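Local coordinates for secreted protein ESXB (Bacillus anthracis, PDB 4J11) that is probably exported by an ESX-type (type VII) secretion system as a small WXG100-family protein that pairs with a second copy of itself, at residues I9-L14 against K85-D90; R16-F21 against D78-A83. All coordinates share one frame; numbering follows the deposited sequence. Where two conformers were deposited one is given.

Contact 1: residues I9-L14 against K85-D90; sequences ITPEEL and KFRNTD
Arg87 runs along Pro11 and ends beside Glu12. Arg87 CB lies 3.9 Å from Pro11 CG. The chain leaves with CG anti to the backbone N (chi1 -169°) and bends at chi3, which brings the guanidinium over the proline: Pro11 CB sits on one face, 4.0 Å from Arg87 CZ and offset toward the rim. At the tip, Arg87 NH2 is 3.8 Å from Glu12 OE2, a long salt bridge at the guanidinium edge, with the two planes 85° apart. Two waters in the guanidinium plane bridge the pair, each accepting from NH2 and donating to OE2. NH1 turns to Glu15 and Asp84.

This is the open end of the WXG100 helical hairpin, where the first turn of helix 11-43 lies beside the last part of helix 48-87. Thr10 is the N-cap, its OG1 accepting from Glu13 N at 3.1 Å. Asp90, at the end of a type I turn, lays its carboxylate against the ring of Pro11, Asp90 CG to Pro11 CD 3.5 Å. OD1 is hydrogen-bonded to Ser1 N and accepts from a water that also donates to Ile9 O. Another water donates to Glu12 OE1 and Asp90 OD2, 4.5 Å apart, and probably eases their repulsion. Leu14 CD1 reaches Phe86 CD2 at 3.6 Å, while Ile9 CG2 meets the ring edge at CE2. Trp46 of the second subunit packs on Leu14 and Phe86.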
loop_
_atom_site.group_PDB
_atom_site.type_symbol
_atom_site.label_atom_id
_atom_site.label_comp_id
_atom_site.label_asym_id
_atom_site.label_seq_id
_atom_site.Cartn_x
_atom_site.Cartn_y
_atom_site.Cartn_z
ATOM N N ILE B 9 -10.438 -24.153 -6.432
ATOM C CA ILE B 9 -9.336 -23.365 -6.967
ATOM C C ILE B 9 -8.078 -24.227 -7.101
ATOM O O ILE B 9 -7.820 -25.102 -6.267
ATOM C CB ILE B 9 -9.089 -22.104 -6.084
ATOM C CG1 ILE B 9 -8.074 -21.176 -6.736
ATOM C CG2 ILE B 9 -8.678 -22.488 -4.644
ATOM C CD1 ILE B 9 -8.078 -19.775 -6.188
ATOM N N THR B 10 -7.315 -23.994 -8.163
ATOM C CA THR B 10 -6.091 -24.750 -8.403
ATOM C C THR B 10 -4.896 -24.099 -7.693
ATOM O O THR B 10 -4.934 -22.904 -7.339
ATOM C CB THR B 10 -5.756 -24.786 -9.896
ATOM O OG1 THR B 10 -5.596 -23.445 -10.348
ATOM C CG2 THR B 10 -6.845 -25.484 -10.712
ATOM N N PRO B 11 -3.815 -24.874 -7.485
ATOM C CA PRO B 11 -2.598 -24.282 -6.916
ATOM C C PRO B 11 -2.101 -23.088 -7.730
ATOM O O PRO B 11 -1.709 -22.072 -7.157
ATOM C CB PRO B 11 -1.587 -25.435 -6.968
ATOM C CG PRO B 11 -2.430 -26.668 -6.888
ATOM C CD PRO B 11 -3.710 -26.341 -7.611
ATOM N N GLU B 12 -2.152 -23.188 -9.051
ATOM C CA GLU B 12 -1.655 -22.126 -9.915
ATOM C C GLU B 12 -2.487 -20.847 -9.768
ATOM O O GLU B 12 -1.954 -19.741 -9.854
ATOM C CB GLU B 12 -1.643 -22.615 -11.367
ATOM C CG GLU B 12 -0.649 -23.770 -11.645
ATOM C CD GLU B 12 -1.067 -25.173 -11.138
ATOM O OE1 GLU B 12 -2.252 -25.447 -10.805
ATOM O OE2 GLU B 12 -0.166 -26.038 -11.087
ATOM N N GLU B 13 -3.794 -20.992 -9.564
ATOM C CA GLU B 13 -4.646 -19.828 -9.317
ATOM C C GLU B 13 -4.295 -19.142 -8.000
ATOM O O GLU B 13 -4.229 -17.906 -7.922
ATOM C CB GLU B 13 -6.122 -20.210 -9.358
ATOM C CG GLU B 13 -6.682 -20.275 -10.766
ATOM C CD GLU B 13 -6.745 -18.902 -11.380
ATOM O OE1 GLU B 13 -5.809 -18.520 -12.121
ATOM O OE2 GLU B 13 -7.728 -18.180 -11.097
ATOM N N LEU B 14 -4.071 -19.936 -6.954
ATOM C CA LEU B 14 -3.645 -19.364 -5.677
ATOM C C LEU B 14 -2.294 -18.660 -5.798
ATOM O O LEU B 14 -2.088 -17.602 -5.202
ATOM C CB LEU B 14 -3.598 -20.427 -4.574
ATOM C CG LEU B 14 -4.934 -21.008 -4.118
ATOM C CD1 LEU B 14 -4.698 -22.203 -3.221
ATOM C CD2 LEU B 14 -5.724 -19.939 -3.374
ATOM N N LYS B 85 -0.265 -27.251 -0.398
ATOM C CA LYS B 85 -1.064 -28.282 0.253
ATOM C C LYS B 85 -2.130 -28.852 -0.683
ATOM O O LYS B 85 -2.342 -30.069 -0.725
ATOM C CB LYS B 85 -1.713 -27.735 1.520
ATOM C CG LYS B 85 -0.778 -27.646 2.715
ATOM C CD LYS B 85 -1.427 -26.900 3.876
ATOM C CE LYS B 85 -2.951 -27.025 3.869
ATOM N NZ LYS B 85 -3.455 -28.411 4.085
ATOM N N PHE B 86 -2.798 -27.981 -1.434
ATOM C CA PHE B 86 -3.827 -28.408 -2.376
ATOM C C PHE B 86 -3.237 -29.212 -3.523
ATOM O O PHE B 86 -3.921 -30.045 -4.098
ATOM C CB PHE B 86 -4.553 -27.207 -2.988
ATOM C CG PHE B 86 -5.534 -26.513 -2.065
ATOM C CD1 PHE B 86 -5.766 -26.949 -0.767
ATOM C CD2 PHE B 86 -6.230 -25.402 -2.528
ATOM C CE1 PHE B 86 -6.680 -26.276 0.050
ATOM C CE2 PHE B 86 -7.135 -24.732 -1.727
ATOM C CZ PHE B 86 -7.368 -25.176 -0.439
ATOM N N ARG B 87 -1.973 -28.967 -3.854
ATOM C CA ARG B 87 -1.362 -29.596 -5.027
ATOM C C ARG B 87 -1.390 -31.109 -4.944
ATOM O O ARG B 87 -1.535 -31.793 -5.953
ATOM C CB ARG B 87 0.083 -29.115 -5.186
ATOM C CG ARG B 87 0.720 -29.487 -6.512
ATOM C CD ARG B 87 2.189 -29.086 -6.542
ATOM N NE ARG B 87 2.415 -27.756 -5.994
ATOM C CZ ARG B 87 2.257 -26.628 -6.681
ATOM N NH1 ARG B 87 2.491 -25.464 -6.107
ATOM N NH2 ARG B 87 1.863 -26.669 -7.946
ATOM N N ASN B 88 -1.272 -31.631 -3.730
ATOM C CA ASN B 88 -1.226 -33.067 -3.535
ATOM C C ASN B 88 -2.507 -33.787 -3.955
ATOM O O ASN B 88 -2.485 -34.988 -4.215
ATOM C CB ASN B 88 -0.860 -33.385 -2.083
ATOM C CG ASN B 88 0.451 -32.744 -1.667
ATOM O OD1 ASN B 88 1.530 -33.256 -1.970
ATOM N ND2 ASN B 88 0.365 -31.614 -0.975
ATOM N N THR B 89 -3.620 -33.061 -4.029
ATOM C CA THR B 89 -4.872 -33.670 -4.487
ATOM C C THR B 89 -5.430 -33.000 -5.745
ATOM O O THR B 89 -6.604 -33.159 -6.085
ATOM C CB THR B 89 -5.944 -33.695 -3.372
ATOM O OG1 THR B 89 -6.114 -32.375 -2.847
ATOM C CG2 THR B 89 -5.526 -34.646 -2.246
ATOM N N ASP B 90 -4.581 -32.245 -6.431
ATOM C CA ASP B 90 -4.979 -31.569 -7.663
ATOM C C ASP B 90 -4.452 -32.345 -8.864
ATOM O O ASP B 90 -3.240 -32.561 -8.985
ATOM C CB ASP B 90 -4.442 -30.132 -7.689
ATOM C CG ASP B 90 -4.962 -29.340 -8.867
ATOM O OD1 ASP B 90 -6.040 -28.731 -8.735
ATOM O OD2 ASP B 90 -4.298 -29.335 -9.926
HETATM O O HOH W 1 -6.653 -27.723 -6.245
HETATM O O HOH W 2 2.037 -24.493 -9.538
HETATM O O HOH W 3 -4.054 -27.548 -11.914
HETATM O O HOH W 4 0.647 -28.288 -9.742
#

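Contact 2: residues R16-F21 against D78-A83; sequences RIAGNF and DLKRIA
The ring of Phe21, the flat group of this contact, meets Leu79 CD1 obliquely, 4.1 Å from Phe21 CD1, and has Ile17 O of its own helix at its edge, in plane. Leu72, Ile75 and Ser76 of the same chain also touch Phe21, as does Ile39 of the second subunit. Leu79 makes most of the contacts from 78-83: chi1 -73° sets CG anti to the carbonyl carbon and chi2 166° carries Leu79 CD1 to within 3.7 Å of both Ile17 CG2 and Ala18 CA. Behind it, Leu79 CB stands 3.8 Å from Ala18 CB. The extended Lys80 passes alongside Ala18 CB, with Lys80 CG 3.7 Å and CE 3.9 Å from it; here the lysine contributes hydrocarbon.

The helices run antiparallel in the two-helix hairpin; the axes of their short segments approach to 8.9 Å, at 166°. The small Ala18 probably allows the close approach, its CA being the nearest to that of Leu79, while Phe54 of the second subunit packs on Leu79 as well. No hydrogen bond passes between the two segments, although Ala18 O is hydrogen-bonded to Ser76 OG just outside them. Adhesion between the segments therefore rests on buried apolar contact, which specifies fit rather than direction.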
loop_
_atom_site.group_PDB
_atom_site.type_symbol
_atom_site.label_atom_id
_atom_site.label_comp_id
_atom_site.label_asym_id
_atom_site.label_seq_id
_atom_site.Cartn_x
_atom_site.Cartn_y
_atom_site.Cartn_z
ATOM N N ARG B 16 -1.171 -17.227 -8.503
ATOM C CA ARG B 16 -1.420 -15.987 -9.235
ATOM C C ARG B 16 -1.908 -14.909 -8.277
ATOM O O ARG B 16 -1.400 -13.785 -8.287
ATOM C CB ARG B 16 -2.452 -16.214 -10.340
ATOM C CG ARG B 16 -2.854 -14.940 -11.080
ATOM C CD ARG B 16 -3.962 -15.223 -12.115
ATOM N NE ARG B 16 -5.202 -15.692 -11.493
ATOM C CZ ARG B 16 -6.055 -14.906 -10.847
ATOM N NH1 ARG B 16 -5.808 -13.607 -10.716
ATOM N NH2 ARG B 16 -7.151 -15.427 -10.317
ATOM N N ILE B 17 -2.896 -15.236 -7.450
ATOM C CA ILE B 17 -3.390 -14.262 -6.489
ATOM C C ILE B 17 -2.268 -13.846 -5.522
ATOM O O ILE B 17 -2.123 -12.656 -5.196
ATOM C CB ILE B 17 -4.623 -14.799 -5.748
ATOM C CG1 ILE B 17 -5.772 -14.993 -6.747
ATOM C CG2 ILE B 17 -5.021 -13.841 -4.631
ATOM C CD1 ILE B 17 -6.988 -15.692 -6.155
ATOM N N ALA B 18 -1.461 -14.814 -5.086
ATOM C CA ALA B 18 -0.324 -14.524 -4.210
ATOM C C ALA B 18 0.621 -13.524 -4.871
ATOM O O ALA B 18 1.158 -12.649 -4.198
ATOM C CB ALA B 18 0.417 -15.798 -3.854
ATOM N N GLY B 19 0.789 -13.625 -6.189
ATOM C CA GLY B 19 1.632 -12.704 -6.943
ATOM C C GLY B 19 1.074 -11.297 -6.896
ATOM O O GLY B 19 1.833 -10.327 -6.799
ATOM N N ASN B 20 -0.248 -11.166 -6.975
ATOM C CA ASN B 20 -0.870 -9.853 -6.832
ATOM C C ASN B 20 -0.554 -9.229 -5.487
ATOM O O ASN B 20 -0.289 -8.026 -5.404
ATOM C CB ASN B 20 -2.384 -9.929 -7.021
ATOM C CG ASN B 20 -2.764 -10.284 -8.430
ATOM O OD1 ASN B 20 -1.992 -10.056 -9.364
ATOM N ND2 ASN B 20 -3.958 -10.828 -8.603
ATOM N N PHE B 21 -0.604 -10.022 -4.418
ATOM C CA PHE B 21 -0.291 -9.494 -3.091
ATOM C C PHE B 21 1.183 -9.133 -2.942
ATOM O O PHE B 21 1.509 -8.100 -2.359
ATOM C CB PHE B 21 -0.768 -10.451 -1.987
ATOM C CG PHE B 21 -2.228 -10.304 -1.691
ATOM C CD1 PHE B 21 -3.182 -10.976 -2.440
ATOM C CD2 PHE B 21 -2.644 -9.432 -0.697
ATOM C CE1 PHE B 21 -4.527 -10.804 -2.180
ATOM C CE2 PHE B 21 -3.991 -9.255 -0.431
ATOM C CZ PHE B 21 -4.927 -9.930 -1.168
ATOM N N ASP B 78 1.092 -17.110 2.731
ATOM C CA ASP B 78 0.108 -18.089 3.164
ATOM C C ASP B 78 -0.683 -18.678 1.993
ATOM O O ASP B 78 -1.005 -19.872 1.996
ATOM C CB ASP B 78 -0.844 -17.477 4.189
ATOM C CG ASP B 78 -0.183 -17.218 5.522
ATOM O OD1 ASP B 78 0.975 -17.644 5.725
ATOM O OD2 ASP B 78 -0.828 -16.586 6.387
ATOM N N LEU B 79 -1.026 -17.854 1.007
ATOM C CA LEU B 79 -1.647 -18.364 -0.216
ATOM C C LEU B 79 -0.768 -19.407 -0.896
ATOM O O LEU B 79 -1.258 -20.447 -1.343
ATOM C CB LEU B 79 -1.950 -17.230 -1.193
ATOM C CG LEU B 79 -3.112 -16.308 -0.837
ATOM C CD1 LEU B 79 -3.057 -15.054 -1.700
ATOM C CD2 LEU B 79 -4.440 -17.024 -1.012
ATOM N N LYS B 80 0.537 -19.158 -0.957
ATOM C CA LYS B 80 1.450 -20.097 -1.595
ATOM C C LYS B 80 1.572 -21.406 -0.808
ATOM O O LYS B 80 1.681 -22.488 -1.396
ATOM C CB LYS B 80 2.818 -19.448 -1.804
ATOM C CG LYS B 80 2.836 -18.369 -2.899
ATOM C CD LYS B 80 4.141 -17.592 -2.854
ATOM C CE LYS B 80 4.209 -16.510 -3.899
ATOM N NZ LYS B 80 5.475 -15.734 -3.726
ATOM N N ARG B 81 1.539 -21.311 0.521
ATOM C CA ARG B 81 1.572 -22.508 1.357
ATOM C C ARG B 81 0.343 -23.365 1.107
ATOM O O ARG B 81 0.437 -24.591 1.010
ATOM C CB ARG B 81 1.653 -22.128 2.837
ATOM C CG ARG B 81 3.002 -21.573 3.276
ATOM C CD ARG B 81 3.047 -21.351 4.788
ATOM N NE ARG B 81 4.260 -20.647 5.190
ATOM C CZ ARG B 81 4.378 -19.941 6.308
ATOM N NH1 ARG B 81 5.519 -19.327 6.590
ATOM N NH2 ARG B 81 3.351 -19.843 7.143
ATOM N N ILE B 82 -0.810 -22.717 0.980
ATOM C CA ILE B 82 -2.035 -23.463 0.719
ATOM C C ILE B 82 -2.007 -24.069 -0.673
ATOM O O ILE B 82 -2.487 -25.183 -0.881
ATOM C CB ILE B 82 -3.265 -22.578 0.901
ATOM C CG1 ILE B 82 -3.373 -22.178 2.369
ATOM C CG2 ILE B 82 -4.530 -23.320 0.489
ATOM C CD1 ILE B 82 -4.494 -21.222 2.650
ATOM N N ALA B 83 -1.433 -23.349 -1.631
ATOM C CA ALA B 83 -1.296 -23.890 -2.966
ATOM C C ALA B 83 -0.533 -25.211 -2.908
ATOM O O ALA B 83 -0.934 -26.197 -3.531
ATOM C CB ALA B 83 -0.579 -22.894 -3.859
#

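How the contacts relate
Both contacts join helix 11-43 to helix 48-87 and lie on the same side of the chain's centre, their own centres about 11 Å apart. In sequence contact 2 is nested inside contact 1, the order expected of an antiparallel hairpin: moving inward from the chain ends, 9-14 meets 85-90 first and 16-21 then meets 78-83. Leu14 lies between the two contacts, touching Leu79, Ile82 and Ala83, so the apolar seam is continuous. At the open end this seam is flanked by water-bridged charges, whereas the segments of contact 2 meet through apolar contacts without a hydrogen bond. Since both contacts also touch the second subunit, the seam between the two helices borders the dimer interface.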